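Local coordinates for ATP-dependent DNA helicase PIF1 (Candida albicans, PDB 7OTJ), which couples ATP hydrolysis to 5'-3' unwinding of DNA, probably including G-quadruplexes, and is thought to help keep nuclear and mitochondrial genomes stable, at residues G49-A54 against R102-D107. Sequence-based numbering, arbitrary orientation.
Sequences GVAVTA and RVLIID. With PO4 (phosphate ion), chain P.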
# COMPACT_ATOMS: atom_id res chain seq x y z
N GLY A 49 15.82 13.60 -8.08
CA GLY A 49 14.95 13.52 -9.24
C GLY A 49 14.31 12.18 -9.47
O GLY A 49 13.83 11.89 -10.57
N VAL A 50 14.23 11.36 -8.42
CA VAL A 50 13.62 10.04 -8.51
C VAL A 50 12.35 10.07 -7.67
O VAL A 50 12.41 10.29 -6.46
CB VAL A 50 14.57 8.93 -8.03
CG1 VAL A 50 13.92 7.57 -8.23
CG2 VAL A 50 15.90 9.02 -8.77
N ALA A 51 11.22 9.89 -8.33
CA ALA A 51 9.91 9.89 -7.69
C ALA A 51 9.50 8.44 -7.45
O ALA A 51 9.26 7.69 -8.40
CB ALA A 51 8.90 10.63 -8.56
N VAL A 52 9.45 8.02 -6.18
CA VAL A 52 9.03 6.67 -5.80
C VAL A 52 7.55 6.69 -5.43
O VAL A 52 7.15 7.39 -4.49
CB VAL A 52 9.87 6.13 -4.63
CG1 VAL A 52 9.46 4.70 -4.30
CG2 VAL A 52 11.36 6.22 -4.94
N THR A 53 6.75 5.86 -6.08
CA THR A 53 5.30 5.89 -5.91
C THR A 53 4.73 4.49 -6.08
O THR A 53 5.33 3.61 -6.70
CB THR A 53 4.54 6.81 -6.89
OG1 THR A 53 4.69 6.34 -8.23
CG2 THR A 53 4.99 8.26 -6.78
N ALA A 54 3.57 4.28 -5.45
CA ALA A 54 2.79 3.07 -5.62
C ALA A 54 1.32 3.45 -5.57
O ALA A 54 0.95 4.55 -5.16
CB ALA A 54 3.14 2.02 -4.56
N ARG A 102 13.07 13.28 -12.61
CA ARG A 102 13.63 12.67 -13.81
C ARG A 102 13.09 11.28 -14.09
O ARG A 102 12.93 10.91 -15.25
CB ARG A 102 15.16 12.58 -13.71
CG ARG A 102 15.84 13.93 -13.56
CD ARG A 102 15.60 14.81 -14.77
NE ARG A 102 16.11 14.20 -15.99
CZ ARG A 102 17.37 14.26 -16.39
NH1 ARG A 102 18.29 14.92 -15.70
NH2 ARG A 102 17.73 13.63 -17.51
N VAL A 103 12.81 10.50 -13.05
CA VAL A 103 12.26 9.16 -13.19
C VAL A 103 11.03 9.06 -12.30
O VAL A 103 11.05 9.49 -11.14
CB VAL A 103 13.29 8.08 -12.80
CG1 VAL A 103 12.70 6.67 -12.96
CG2 VAL A 103 14.56 8.23 -13.62
N LEU A 104 9.96 8.46 -12.83
CA LEU A 104 8.75 8.22 -12.06
C LEU A 104 8.55 6.72 -11.97
O LEU A 104 8.29 6.06 -12.98
CB LEU A 104 7.53 8.90 -12.69
CG LEU A 104 6.18 8.63 -12.02
CD1 LEU A 104 6.22 8.95 -10.54
CD2 LEU A 104 5.09 9.43 -12.70
N ILE A 105 8.68 6.19 -10.75
CA ILE A 105 8.47 4.78 -10.46
C ILE A 105 7.05 4.62 -9.92
O ILE A 105 6.64 5.36 -9.02
CB ILE A 105 9.51 4.27 -9.45
CG1 ILE A 105 10.91 4.27 -10.08
CG2 ILE A 105 9.11 2.89 -8.93
CD1 ILE A 105 12.02 3.98 -9.10
N ILE A 106 6.31 3.66 -10.46
CA ILE A 106 4.96 3.36 -9.99
C ILE A 106 4.90 1.87 -9.73
O ILE A 106 4.80 1.07 -10.67
CB ILE A 106 3.87 3.78 -10.99
CG1 ILE A 106 4.10 5.21 -11.48
CG2 ILE A 106 2.50 3.62 -10.35
CD1 ILE A 106 3.10 5.64 -12.52
N ASP A 107 4.95 1.48 -8.46
CA ASP A 107 4.76 0.08 -8.11
C ASP A 107 3.27 -0.21 -7.98
O ASP A 107 2.44 0.70 -7.84
CB ASP A 107 5.50 -0.26 -6.80
CG ASP A 107 5.83 -1.76 -6.68
OD1 ASP A 107 5.29 -2.58 -7.45
OD2 ASP A 107 6.64 -2.12 -5.79
P PO4 P . 16.48 10.21 -18.19
O1 PO4 P . 17.60 10.97 -18.87
O2 PO4 P . 15.85 9.27 -19.20
O3 PO4 P . 15.43 11.16 -17.66
O4 PO4 P . 17.05 9.40 -17.04
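A51 gives both its backbone N and its O to strand 103-107, between V103 and I105. Its N donates to V103 O (2.8 Å, 171° at the hydrogen). Its O accepts from I105 N at 2.8 Å. The ladder continues where D107 N reaches T53 O (2.8 Å), tilted from the carbonyl plane. At the other end, G49 O takes two backbone donors, V103 N at 3.0 Å and R102 N on a lone pair. This register, with strand directions 20° apart, identifies parallel pairing. In T53, chi1 of 64° places OG1 between backbone N and carbonyl carbon, directed at I105 O; the modelled separation is too short to be trusted in detail.

On one face, L104 CD1 meets A51 CB at 3.7 Å, and the L104 side chain crosses that of T53 at about a right angle, with F71 of helix 68-72 packing against all three. On the other, V50 CG1 lies 4.2 Å from I105 CD1, while helix 31-45 packs on V52, I105 and D107. D107 ends the strand with OD2 hydrogen-bonded to S32, near the bound magnesium, as expected of a Walker B aspartate facing the P-loop in the parallel core sheet of a RecA-like helicase domain.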